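Local coordinates for protein Cg3027-pa (Drosophila melanogaster, PDB 2VHH) that probably hydrolyses N-carbamoyl-beta-alanine to beta-alanine, ammonia and carbon dioxide, the closing step of pyrimidine degradation, and assembles into a helical-turn-like homooctamer, at residues D20-K23 / E24-I28; T87-I90 / E91-R94; K106-E110 / A111-I115; A140-A143 / E144-P147; P364-A367 / E368-K372. All coordinates share one frame; numbering follows the deposited sequence.

Contact 1 (D20-K23 / E24-I28); sequences DELK and EVKRI
Lys-26 lies one helical turn beyond Leu-22, and its side chain first meets that residue's backbone and then its side chain. CB starts 3.3 Å from Leu-22 O, the same oxygen that receives the Lys-26 N-H (N to O 2.9 Å, N-H...O 165°). CG stays within 3.7 Å of Leu-22 O, so both methylenes rest against the carbonyl. With chi2 at -173° the chain runs straight on, bringing CD to 4.3 Å from Leu-22 CG. NZ, at the tip, has long, weak ion pairs with Asp-35 and Glu-14. The turn is held by the usual helical bonds, including Val-25 N to Glu-21 O at 2.9 Å. Elsewhere on the helix, Glu-24 OE2 meets Arg-27 NH1 at 3.0 Å in a salt bridge, while Arg-27 NH2 makes another with Glu-266 of the second subunit. All these residues belong to helix 19-29. Its Leu-22 and Val-25 pack on Leu-17 in the loop that follows helix 9-13, and Val-25 and Ile-28 also touch Leu-9 of the second subunit; Glu-266, the salt-bridge partner of Arg-27, begins helix 266-280 of that subunit.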
loop_
_atom_site.group_PDB
_atom_site.type_symbol
_atom_site.label_atom_id
_atom_site.label_comp_id
_atom_site.label_asym_id
_atom_site.label_seq_id
_atom_site.Cartn_x
_atom_site.Cartn_y
_atom_site.Cartn_z
ATOM N N ASP C 20 -52.687 -21.961 -19.805
ATOM C CA ASP C 20 -52.471 -20.516 -19.804
ATOM C C ASP C 20 -51.597 -20.078 -18.617
ATOM O O ASP C 20 -50.651 -19.292 -18.773
ATOM C CB ASP C 20 -53.850 -19.847 -19.711
ATOM C CG ASP C 20 -53.807 -18.348 -19.927
ATOM O OD1 ASP C 20 -53.013 -17.654 -19.250
ATOM O OD2 ASP C 20 -54.611 -17.858 -20.759
ATOM N N GLU C 21 -51.946 -20.590 -17.435
ATOM C CA GLU C 21 -51.278 -20.279 -16.172
ATOM C C GLU C 21 -49.943 -21.009 -16.105
ATOM O O GLU C 21 -48.946 -20.451 -15.639
ATOM C CB GLU C 21 -52.154 -20.728 -14.981
ATOM C CG GLU C 21 -53.547 -20.064 -14.853
ATOM C CD GLU C 21 -53.631 -19.011 -13.732
ATOM O OE1 GLU C 21 -53.027 -17.921 -13.873
ATOM O OE2 GLU C 21 -54.321 -19.263 -12.713
ATOM N N LEU C 22 -49.947 -22.266 -16.560
ATOM C CA LEU C 22 -48.740 -23.102 -16.622
ATOM C C LEU C 22 -47.620 -22.406 -17.376
ATOM O O LEU C 22 -46.461 -22.470 -16.967
ATOM C CB LEU C 22 -49.015 -24.460 -17.284
ATOM C CG LEU C 22 -47.788 -25.353 -17.553
ATOM C CD1 LEU C 22 -47.408 -26.169 -16.321
ATOM C CD2 LEU C 22 -47.998 -26.272 -18.742
ATOM N N LYS C 23 -47.971 -21.751 -18.478
ATOM C CA LYS C 23 -47.007 -20.973 -19.242
ATOM C C LYS C 23 -46.377 -19.873 -18.389
ATOM O O LYS C 23 -45.180 -19.609 -18.524
ATOM C CB LYS C 23 -47.645 -20.385 -20.507
ATOM C CG LYS C 23 -47.493 -21.249 -21.767
ATOM C CD LYS C 23 -48.290 -20.659 -22.951
ATOM C CE LYS C 23 -47.878 -21.250 -24.303
ATOM N NZ LYS C 23 -48.208 -22.698 -24.437
ATOM N N GLU C 24 -47.174 -19.257 -17.510
ATOM C CA GLU C 24 -46.706 -18.162 -16.640
ATOM C C GLU C 24 -45.844 -18.651 -15.476
ATOM O O GLU C 24 -44.837 -18.030 -15.123
ATOM C CB GLU C 24 -47.887 -17.344 -16.099
ATOM C CG GLU C 24 -48.325 -16.208 -17.018
ATOM C CD GLU C 24 -47.316 -15.055 -17.077
ATOM O OE1 GLU C 24 -47.359 -14.168 -16.189
ATOM O OE2 GLU C 24 -46.496 -15.026 -18.023
ATOM N N VAL C 25 -46.262 -19.760 -14.882
ATOM C CA VAL C 25 -45.540 -20.384 -13.783
ATOM C C VAL C 25 -44.200 -20.921 -14.263
ATOM O O VAL C 25 -43.168 -20.662 -13.646
ATOM C CB VAL C 25 -46.394 -21.506 -13.117
ATOM C CG1 VAL C 25 -45.540 -22.472 -12.302
ATOM C CG2 VAL C 25 -47.485 -20.891 -12.245
ATOM N N LYS C 26 -44.214 -21.655 -15.369
ATOM C CA LYS C 26 -42.977 -22.167 -15.968
ATOM C C LYS C 26 -41.978 -21.074 -16.349
ATOM O O LYS C 26 -40.771 -21.279 -16.260
ATOM C CB LYS C 26 -43.269 -23.048 -17.185
ATOM C CG LYS C 26 -43.390 -24.525 -16.859
ATOM C CD LYS C 26 -43.515 -25.332 -18.127
ATOM C CE LYS C 26 -43.212 -26.780 -17.870
ATOM N NZ LYS C 26 -43.730 -27.650 -18.950
ATOM N N ARG C 27 -42.489 -19.923 -16.775
ATOM C CA ARG C 27 -41.647 -18.792 -17.145
ATOM C C ARG C 27 -40.850 -18.281 -15.942
ATOM O O ARG C 27 -39.657 -17.992 -16.061
ATOM C CB ARG C 27 -42.499 -17.657 -17.724
ATOM C CG ARG C 27 -41.737 -16.717 -18.649
ATOM C CD ARG C 27 -42.506 -15.429 -18.907
ATOM N NE ARG C 27 -42.125 -14.366 -17.969
ATOM C CZ ARG C 27 -42.802 -14.034 -16.867
ATOM N NH1 ARG C 27 -43.916 -14.678 -16.531
ATOM N NH2 ARG C 27 -42.363 -13.048 -16.098
ATOM N N ILE C 28 -41.510 -18.182 -14.790
ATOM C CA ILE C 28 -40.860 -17.644 -13.596
ATOM C C ILE C 28 -40.052 -18.693 -12.809
ATOM O O ILE C 28 -39.055 -18.356 -12.159
ATOM C CB ILE C 28 -41.832 -16.811 -12.675
ATOM C CG1 ILE C 28 -42.359 -17.622 -11.503
ATOM C CG2 ILE C 28 -42.977 -16.209 -13.472
ATOM C CD1 ILE C 28 -42.673 -16.761 -10.299
#

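Contact 2 (T87-I90 / E91-R94); sequences TAPI and EKQR
The entry into helix 90-110 is built here, with Pro-89 at the N-cap and Gln-93 reaching back from the first turn to Ala-88. Gln-93 NE2 donates to Ala-88 O at 3.1 Å, with an N-H...O angle of 163°. The oxygen lies close to the Gln-93 amide plane, but NE2 itself sits tilted by 33° from the carbonyl plane of Ala-88. The chain gets there because CG stands beside its own backbone N (chi1 -68°) and the rest is extended, which lays CG 3.5 Å from Pro-89 O. That carbonyl accepts Gln-93 N at 3.1 Å, in its plane, and Lys-92 N only weakly. Gln-93 thus binds two successive carbonyls, one through its backbone and one through its side chain. The Ile-90 side chain runs obliquely to that of Gln-93, its CG2 4.2 Å from Gln-93 NE2, and Ile-90 O takes the Arg-94 N-H at 3.1 Å. The N-H of Ile-90 goes to Gln-66 OE1 of the third subunit. The arrangement is that of a helix N-terminus with a proline cap residue, opening the beta-alpha-beta crossover from strand 72-79 to the parallel strand 115-118.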
loop_
_atom_site.group_PDB
_atom_site.type_symbol
_atom_site.label_atom_id
_atom_site.label_comp_id
_atom_site.label_asym_id
_atom_site.label_seq_id
_atom_site.Cartn_x
_atom_site.Cartn_y
_atom_site.Cartn_z
ATOM N N THR C 87 -23.610 -54.521 2.687
ATOM C CA THR C 87 -22.944 -55.605 3.415
ATOM C C THR C 87 -22.644 -56.730 2.444
ATOM O O THR C 87 -23.293 -57.784 2.470
ATOM C CB THR C 87 -23.807 -56.147 4.559
ATOM O OG1 THR C 87 -25.157 -56.290 4.104
ATOM C CG2 THR C 87 -23.780 -55.205 5.740
ATOM N N ALA C 88 -21.671 -56.483 1.574
ATOM C CA ALA C 88 -21.292 -57.398 0.506
ATOM C C ALA C 88 -19.872 -57.034 0.133
ATOM O O ALA C 88 -19.447 -55.926 0.430
ATOM C CB ALA C 88 -22.207 -57.214 -0.688
ATOM N N PRO C 89 -19.123 -57.943 -0.521
ATOM C CA PRO C 89 -17.751 -57.572 -0.836
ATOM C C PRO C 89 -17.702 -56.276 -1.649
ATOM O O PRO C 89 -18.470 -56.104 -2.602
ATOM C CB PRO C 89 -17.249 -58.758 -1.660
ATOM C CG PRO C 89 -18.079 -59.875 -1.234
ATOM C CD PRO C 89 -19.427 -59.292 -1.014
ATOM N N ILE C 90 -16.818 -55.361 -1.262
ATOM C CA ILE C 90 -16.793 -54.036 -1.881
ATOM C C ILE C 90 -16.507 -54.087 -3.378
ATOM O O ILE C 90 -16.980 -53.229 -4.116
ATOM C CB ILE C 90 -15.858 -53.021 -1.167
ATOM C CG1 ILE C 90 -14.393 -53.425 -1.290
ATOM C CG2 ILE C 90 -16.252 -52.852 0.287
ATOM C CD1 ILE C 90 -13.503 -52.286 -1.674
ATOM N N GLU C 91 -15.755 -55.090 -3.826
ATOM C CA GLU C 91 -15.515 -55.279 -5.261
ATOM C C GLU C 91 -16.794 -55.619 -6.018
ATOM O O GLU C 91 -16.981 -55.166 -7.146
ATOM C CB GLU C 91 -14.438 -56.335 -5.513
ATOM C CG GLU C 91 -13.006 -55.800 -5.350
ATOM C CD GLU C 91 -11.941 -56.889 -5.445
ATOM O OE1 GLU C 91 -11.135 -57.021 -4.492
ATOM O OE2 GLU C 91 -11.914 -57.614 -6.473
ATOM N N LYS C 92 -17.665 -56.409 -5.387
ATOM C CA LYS C 92 -18.965 -56.762 -5.949
ATOM C C LYS C 92 -19.888 -55.543 -6.010
ATOM O O LYS C 92 -20.615 -55.350 -6.990
ATOM C CB LYS C 92 -19.620 -57.888 -5.131
ATOM C CG LYS C 92 -19.554 -59.296 -5.742
ATOM C CD LYS C 92 -18.181 -59.948 -5.603
ATOM C CE LYS C 92 -17.384 -59.849 -6.901
ATOM N NZ LYS C 92 -18.005 -60.704 -7.960
ATOM N N GLN C 93 -19.844 -54.728 -4.954
ATOM C CA GLN C 93 -20.646 -53.507 -4.846
ATOM C C GLN C 93 -20.325 -52.550 -5.985
ATOM O O GLN C 93 -21.218 -51.999 -6.628
ATOM C CB GLN C 93 -20.370 -52.793 -3.520
ATOM C CG GLN C 93 -20.847 -53.510 -2.271
ATOM C CD GLN C 93 -20.959 -52.581 -1.071
ATOM O OE1 GLN C 93 -21.555 -51.516 -1.160
ATOM N NE2 GLN C 93 -20.405 -52.991 0.059
ATOM N N ARG C 94 -19.032 -52.349 -6.211
ATOM C CA ARG C 94 -18.540 -51.504 -7.286
ATOM C C ARG C 94 -18.893 -52.076 -8.650
ATOM O O ARG C 94 -19.365 -51.348 -9.515
ATOM C CB ARG C 94 -17.031 -51.311 -7.159
ATOM C CG ARG C 94 -16.398 -50.517 -8.282
ATOM C CD ARG C 94 -15.028 -50.013 -7.886
ATOM N NE ARG C 94 -13.999 -51.049 -7.808
ATOM C CZ ARG C 94 -13.014 -51.062 -6.909
ATOM N NH1 ARG C 94 -12.939 -50.114 -5.983
ATOM N NH2 ARG C 94 -12.110 -52.033 -6.916
#

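Contact 3 (K106-E110 / A111-I115); sequences KAAAE and AGCNI
Cys-113 folds back beside Ala-108, so that its thiol and the alanine methyl lie next to each other at the C-terminal end of helix 90-110. The side chains meet at 4.1 Å (Cys-113 SG to Ala-108 CB). With chi1 at -71°, SG stands beside its own backbone N and opposite its carbonyl carbon, which turns the sulfur toward the helix end. SG also comes to 3.5 Å from Ala-108 O, while Cys-113 CB is 3.3 Å from that oxygen. On strand 337-344, Ala-108 touches Leu-338 and Cys-113 touches Val-340. The Ala-111 methyl leans to the same side, over the backbone of the last turn, its CB 3.4 Å from Ala-107 O, and is buried between Val-340 of that strand and Ala-44 of helix 42-50. The backbone that sets these directions is a Schellman motif. Cys-113 N donates to Ala-108 O at 3.0 Å and a nearly straight 163°, and inside that loop Gly-112 N reaches Ala-109 O, also at 3.0 Å but from well above the carbonyl plane. Gly-112 has a phi of +89°, a conformation that glycine adopts readily, and there the chain leaves the helix for strand 115-118, completing a beta-alpha-beta crossover that began at strand 72-79. Ala-111 N belongs to the ordinary helical pattern, bonding Ala-107 O at 2.9 Å. Glu-110 points away from this turn; its chain is extended beyond CG, and OE1 is hydrogen-bonded to Ser-43 OG near the start of helix 42-50.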
loop_
_atom_site.group_PDB
_atom_site.type_symbol
_atom_site.label_atom_id
_atom_site.label_comp_id
_atom_site.label_asym_id
_atom_site.label_seq_id
_atom_site.Cartn_x
_atom_site.Cartn_y
_atom_site.Cartn_z
ATOM N N LYS C 106 -23.904 -46.306 -22.393
ATOM C CA LYS C 106 -24.223 -46.825 -23.721
ATOM C C LYS C 106 -25.407 -46.062 -24.312
ATOM O O LYS C 106 -25.378 -45.668 -25.483
ATOM C CB LYS C 106 -24.535 -48.322 -23.640
ATOM C CG LYS C 106 -24.755 -49.025 -24.979
ATOM C CD LYS C 106 -25.135 -50.499 -24.779
ATOM C CE LYS C 106 -25.393 -51.184 -26.123
ATOM N NZ LYS C 106 -26.404 -52.298 -26.058
ATOM N N ALA C 107 -26.432 -45.841 -23.491
ATOM C CA ALA C 107 -27.617 -45.095 -23.905
ATOM C C ALA C 107 -27.271 -43.649 -24.243
ATOM O O ALA C 107 -27.763 -43.103 -25.225
ATOM C CB ALA C 107 -28.690 -45.163 -22.840
ATOM N N ALA C 108 -26.403 -43.045 -23.434
ATOM C CA ALA C 108 -25.938 -41.677 -23.652
ATOM C C ALA C 108 -25.221 -41.549 -24.994
ATOM O O ALA C 108 -25.435 -40.581 -25.725
ATOM C CB ALA C 108 -25.026 -41.258 -22.510
ATOM N N ALA C 109 -24.386 -42.539 -25.311
ATOM C CA ALA C 109 -23.688 -42.616 -26.595
ATOM C C ALA C 109 -24.658 -42.656 -27.772
ATOM O O ALA C 109 -24.502 -41.913 -28.741
ATOM C CB ALA C 109 -22.770 -43.828 -26.627
ATOM N N GLU C 110 -25.662 -43.516 -27.676
ATOM C CA GLU C 110 -26.640 -43.669 -28.741
ATOM C C GLU C 110 -27.612 -42.492 -28.820
ATOM O O GLU C 110 -28.268 -42.299 -29.838
ATOM C CB GLU C 110 -27.357 -45.015 -28.620
ATOM C CG GLU C 110 -26.504 -46.167 -29.149
ATOM C CD GLU C 110 -27.196 -47.519 -29.073
ATOM O OE1 GLU C 110 -28.437 -47.561 -29.260
ATOM O OE2 GLU C 110 -26.498 -48.541 -28.839
ATOM N N ALA C 111 -27.691 -41.711 -27.744
ATOM C CA ALA C 111 -28.452 -40.456 -27.746
ATOM C C ALA C 111 -27.629 -39.325 -28.362
ATOM O O ALA C 111 -28.132 -38.213 -28.552
ATOM C CB ALA C 111 -28.885 -40.081 -26.346
ATOM N N GLY C 112 -26.361 -39.616 -28.658
ATOM C CA GLY C 112 -25.463 -38.680 -29.322
ATOM C C GLY C 112 -24.691 -37.757 -28.398
ATOM O O GLY C 112 -24.277 -36.682 -28.820
ATOM N N CYS C 113 -24.485 -38.156 -27.143
ATOM C CA CYS C 113 -23.733 -37.322 -26.201
ATOM C C CYS C 113 -22.254 -37.234 -26.543
ATOM O O CYS C 113 -21.704 -38.133 -27.168
ATOM C CB CYS C 113 -23.909 -37.811 -24.772
ATOM S SG CYS C 113 -25.549 -37.493 -24.155
ATOM N N ASN C 114 -21.633 -36.132 -26.132
ATOM C CA ASN C 114 -20.216 -35.880 -26.338
ATOM C C ASN C 114 -19.470 -35.863 -25.019
ATOM O O ASN C 114 -18.284 -36.163 -24.966
ATOM C CB ASN C 114 -20.019 -34.525 -27.012
ATOM C CG ASN C 114 -20.817 -34.381 -28.282
ATOM O OD1 ASN C 114 -21.798 -33.646 -28.324
ATOM N ND2 ASN C 114 -20.406 -35.085 -29.315
ATOM N N ILE C 115 -20.170 -35.458 -23.965
ATOM C CA ILE C 115 -19.640 -35.446 -22.608
ATOM C C ILE C 115 -20.636 -36.205 -21.746
ATOM O O ILE C 115 -21.843 -36.043 -21.899
ATOM C CB ILE C 115 -19.503 -34.011 -22.011
ATOM C CG1 ILE C 115 -18.787 -33.056 -22.957
ATOM C CG2 ILE C 115 -18.747 -34.045 -20.701
ATOM C CD1 ILE C 115 -19.217 -31.619 -22.790
#

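Contact 4 (A140-A143 / E144-P147); sequences AEEA and ENGP
Glu-141 packs its carboxylate over the peptide joining Gly-146 to Pro-147, and this is the close side of the contact. OE1 lies 3.3 Å from Gly-146 C and 3.4 Å from Pro-147 CD. The contact is one of packing, since the proline nitrogen has no hydrogen to offer. Chi1 of 57° sets CG between the backbone N and the carbonyl carbon, and the extended remainder carries the carboxylate down onto the proline. Both oxygens also have hydrogen-bonded partners just beyond the segments; OE2 pairs with Thr-148 OG1 in the first turn of helix 147-158. Gly-146, with no side chain, lies with its CA close to both Glu-141 OE1 and Glu-142 O. The turn itself is closed by Gly-146 N to Glu-142 O at 2.8 Å, weak because the N-H...O angle is 128°. Ala-143 packs on Glu-169 and Lys-194, and its O accepts Thr-149 OG1. The other side is looser and more open to solvent. Glu-142 OE1 approaches Asn-145 CB at 3.6 Å and ND2 at 4.0 Å, with carboxylate and amide planes 53° apart, and Glu-144 extends outward to touch Tyr-191. The whole is a five-residue, alpha-turn-like loop, closed by one weak i+4 to i bond, delivering the chain to a helix N-terminus, with glycine as N-cap and proline in the first helical position, where its missing N-H costs no helical bond.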
loop_
_atom_site.group_PDB
_atom_site.type_symbol
_atom_site.label_atom_id
_atom_site.label_comp_id
_atom_site.label_asym_id
_atom_site.label_seq_id
_atom_site.Cartn_x
_atom_site.Cartn_y
_atom_site.Cartn_z
ATOM N N ALA C 140 -11.296 -46.436 -2.088
ATOM C CA ALA C 140 -10.371 -45.463 -2.636
ATOM C C ALA C 140 -9.443 -46.118 -3.637
ATOM O O ALA C 140 -8.911 -47.194 -3.387
ATOM C CB ALA C 140 -9.577 -44.809 -1.524
ATOM N N GLU C 141 -9.250 -45.463 -4.773
ATOM C CA GLU C 141 -8.437 -46.019 -5.841
ATOM C C GLU C 141 -7.611 -44.930 -6.494
ATOM O O GLU C 141 -7.922 -43.749 -6.350
ATOM C CB GLU C 141 -9.334 -46.706 -6.872
ATOM C CG GLU C 141 -10.405 -45.810 -7.483
ATOM C CD GLU C 141 -11.166 -46.489 -8.606
ATOM O OE1 GLU C 141 -10.598 -46.623 -9.717
ATOM O OE2 GLU C 141 -12.337 -46.873 -8.369
ATOM N N GLU C 142 -6.561 -45.330 -7.207
ATOM C CA GLU C 142 -5.701 -44.388 -7.919
ATOM C C GLU C 142 -6.485 -43.633 -8.993
ATOM O O GLU C 142 -7.246 -44.226 -9.749
ATOM C CB GLU C 142 -4.498 -45.106 -8.531
ATOM C CG GLU C 142 -3.391 -45.451 -7.538
ATOM C CD GLU C 142 -2.059 -45.753 -8.220
ATOM O OE1 GLU C 142 -1.968 -46.766 -8.943
ATOM O OE2 GLU C 142 -1.093 -44.981 -8.027
ATOM N N ALA C 143 -6.304 -42.318 -9.035
ATOM C CA ALA C 143 -7.041 -41.461 -9.956
ATOM C C ALA C 143 -6.832 -41.855 -11.425
ATOM O O ALA C 143 -7.796 -41.960 -12.180
ATOM C CB ALA C 143 -6.666 -40.009 -9.735
ATOM N N GLU C 144 -5.577 -42.089 -11.813
ATOM C CA GLU C 144 -5.237 -42.372 -13.204
ATOM C C GLU C 144 -5.156 -43.873 -13.544
ATOM O O GLU C 144 -5.513 -44.286 -14.661
ATOM C CB GLU C 144 -3.935 -41.672 -13.580
ATOM C CG GLU C 144 -3.644 -41.722 -15.069
ATOM C CD GLU C 144 -2.380 -40.990 -15.473
ATOM O OE1 GLU C 144 -1.957 -40.048 -14.766
ATOM O OE2 GLU C 144 -1.816 -41.355 -16.521
ATOM N N ASN C 145 -4.693 -44.673 -12.585
ATOM C CA ASN C 145 -4.466 -46.106 -12.790
ATOM C C ASN C 145 -5.463 -47.013 -12.076
ATOM O O ASN C 145 -5.381 -48.241 -12.166
ATOM C CB ASN C 145 -3.044 -46.468 -12.378
ATOM C CG ASN C 145 -2.014 -45.659 -13.122
ATOM O OD1 ASN C 145 -2.000 -45.639 -14.352
ATOM N ND2 ASN C 145 -1.155 -44.964 -12.383
ATOM N N GLY C 146 -6.407 -46.410 -11.367
ATOM C CA GLY C 146 -7.449 -47.176 -10.696
ATOM C C GLY C 146 -8.335 -47.904 -11.690
ATOM O O GLY C 146 -8.511 -47.450 -12.824
ATOM N N PRO C 147 -8.913 -49.037 -11.262
ATOM C CA PRO C 147 -9.718 -49.903 -12.122
ATOM C C PRO C 147 -10.861 -49.168 -12.827
ATOM O O PRO C 147 -11.196 -49.500 -13.966
ATOM C CB PRO C 147 -10.284 -50.931 -11.133
ATOM C CG PRO C 147 -10.115 -50.298 -9.772
ATOM C CD PRO C 147 -8.850 -49.551 -9.884
#

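Contact 5 (P364-A367 / E368-K372); sequences PLYA and ESFKK
Glu-368 begins the second half of this helical stretch by donating its backbone N to Pro-364 O at 3.3 Å. Its side chain bends at chi2 and sends OE2 to Lys-372 NZ, 3.2 Å away, a salt bridge along the exposed flank. Ser-369 follows and binds one carbonyl twice: its N reaches Leu-365 O at 3.0 Å in the carbonyl plane, while OG donates to the same oxygen at 2.8 Å from 42° above that plane. Chi1 of -48° keeps the hydroxyl beside its own backbone N, facing back up the helix, and Leu-365 CD1 borders OG at 3.8 Å. Phe-370 N bonds Tyr-366 O at 2.9 Å, and CG of its ring lies 3.3 Å from that oxygen, which is placed obliquely to the ring. Phe-370 CE2 then meets the edge of the Tyr-366 ring at CD2, 4.4 Å away. Lys-371 closes the turn on Ala-367 O through its backbone N. The second subunit covers much of this helix: Tyr-366 OH is hydrogen-bonded to its His-199 and His-219, Ala-367 packs on its Phe-370, Ser-369 on its Met-245, and Phe-370 on its Met-244. The Tyr-366 hydroxyl thus brings polar bonds to two histidines into an otherwise largely apolar subunit interface. Ser-369 OG, although at that interface, spends its hydrogen on Leu-365 O, and the Glu-368 to Lys-372 pair stays on exposed residues.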
loop_
_atom_site.group_PDB
_atom_site.type_symbol
_atom_site.label_atom_id
_atom_site.label_comp_id
_atom_site.label_asym_id
_atom_site.label_seq_id
_atom_site.Cartn_x
_atom_site.Cartn_y
_atom_site.Cartn_z
ATOM N N PRO C 364 -10.519 -6.446 -9.054
ATOM C CA PRO C 364 -9.457 -5.870 -8.228
ATOM C C PRO C 364 -9.954 -5.359 -6.874
ATOM O O PRO C 364 -9.274 -5.560 -5.873
ATOM C CB PRO C 364 -8.917 -4.722 -9.094
ATOM C CG PRO C 364 -9.281 -5.094 -10.483
ATOM C CD PRO C 364 -10.631 -5.742 -10.342
ATOM N N LEU C 365 -11.127 -4.721 -6.846
ATOM C CA LEU C 365 -11.724 -4.272 -5.582
ATOM C C LEU C 365 -11.934 -5.447 -4.632
ATOM O O LEU C 365 -11.575 -5.382 -3.454
ATOM C CB LEU C 365 -13.058 -3.539 -5.797
ATOM C CG LEU C 365 -14.000 -3.407 -4.577
ATOM C CD1 LEU C 365 -13.501 -2.409 -3.547
ATOM C CD2 LEU C 365 -15.416 -3.042 -4.995
ATOM N N TYR C 366 -12.513 -6.522 -5.149
ATOM C CA TYR C 366 -12.843 -7.667 -4.322
ATOM C C TYR C 366 -11.643 -8.466 -3.843
ATOM O O TYR C 366 -11.662 -9.001 -2.736
ATOM C CB TYR C 366 -13.862 -8.553 -5.023
ATOM C CG TYR C 366 -15.198 -7.895 -5.014
ATOM C CD1 TYR C 366 -15.617 -7.126 -6.086
ATOM C CD2 TYR C 366 -16.017 -7.982 -3.899
ATOM C CE1 TYR C 366 -16.839 -6.482 -6.066
ATOM C CE2 TYR C 366 -17.231 -7.345 -3.863
ATOM C CZ TYR C 366 -17.639 -6.593 -4.951
ATOM O OH TYR C 366 -18.854 -5.965 -4.918
ATOM N N ALA C 367 -10.599 -8.537 -4.664
ATOM C CA ALA C 367 -9.355 -9.190 -4.264
ATOM C C ALA C 367 -8.747 -8.479 -3.069
ATOM O O ALA C 367 -8.236 -9.124 -2.168
ATOM C CB ALA C 367 -8.375 -9.232 -5.418
ATOM N N GLU C 368 -8.821 -7.148 -3.062
ATOM C CA GLU C 368 -8.261 -6.347 -1.985
ATOM C C GLU C 368 -9.112 -6.439 -0.720
ATOM O O GLU C 368 -8.580 -6.579 0.377
ATOM C CB GLU C 368 -8.058 -4.898 -2.438
ATOM C CG GLU C 368 -7.306 -3.997 -1.453
ATOM C CD GLU C 368 -5.972 -4.573 -0.986
ATOM O OE1 GLU C 368 -5.448 -5.520 -1.630
ATOM O OE2 GLU C 368 -5.442 -4.078 0.038
ATOM N N SER C 369 -10.430 -6.398 -0.884
ATOM C CA SER C 369 -11.349 -6.529 0.241
ATOM C C SER C 369 -11.261 -7.900 0.887
ATOM O O SER C 369 -11.285 -8.008 2.107
ATOM C CB SER C 369 -12.779 -6.251 -0.200
ATOM O OG SER C 369 -12.829 -5.062 -0.968
ATOM N N PHE C 370 -11.156 -8.948 0.078
ATOM C CA PHE C 370 -11.046 -10.304 0.611
ATOM C C PHE C 370 -9.704 -10.524 1.322
ATOM O O PHE C 370 -9.621 -11.308 2.272
ATOM C CB PHE C 370 -11.265 -11.351 -0.487
ATOM C CG PHE C 370 -12.708 -11.519 -0.911
ATOM C CD1 PHE C 370 -13.055 -12.497 -1.837
ATOM C CD2 PHE C 370 -13.715 -10.717 -0.386
ATOM C CE1 PHE C 370 -14.378 -12.660 -2.244
ATOM C CE2 PHE C 370 -15.042 -10.870 -0.784
ATOM C CZ PHE C 370 -15.377 -11.843 -1.714
ATOM N N LYS C 371 -8.666 -9.819 0.868
ATOM C CA LYS C 371 -7.364 -9.885 1.505
ATOM C C LYS C 371 -7.414 -9.318 2.917
ATOM O O LYS C 371 -6.994 -9.984 3.855
ATOM C CB LYS C 371 -6.300 -9.167 0.675
ATOM C CG LYS C 371 -4.901 -9.618 1.039
ATOM C CD LYS C 371 -3.821 -8.703 0.520
ATOM C CE LYS C 371 -2.477 -9.124 1.113
ATOM N NZ LYS C 371 -1.379 -9.183 0.093
ATOM N N LYS C 372 -7.937 -8.095 3.055
ATOM C CA LYS C 372 -8.062 -7.425 4.354
ATOM C C LYS C 372 -8.903 -8.266 5.304
ATOM O O LYS C 372 -8.574 -8.398 6.491
ATOM C CB LYS C 372 -8.709 -6.036 4.243
ATOM C CG LYS C 372 -8.023 -5.033 3.325
ATOM C CD LYS C 372 -6.610 -4.629 3.764
ATOM C CE LYS C 372 -6.185 -3.327 3.047
ATOM N NZ LYS C 372 -4.708 -3.076 3.019
#

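Contacts 2 and 3 describe the start and the end of the same helix, 90-110, with centres about 28 Å apart: contact 2 caps it at a surface shared with the third subunit, while contact 3, the least exposed of the five, closes it against strand 337-344 without touching another chain. Contact 4, another helix entry, lies beside contact 2, where Arg-94 packs on Pro-147 and Glu-141. Contacts 1 and 5 run along most of two short helices far from the chain's centre, and both touch the second subunit. Charged pairs mark these two peripheral helices, whereas contacts 2 to 4 join helix ends to loops through backbone bonds, packing and single side-chain hydrogen bonds.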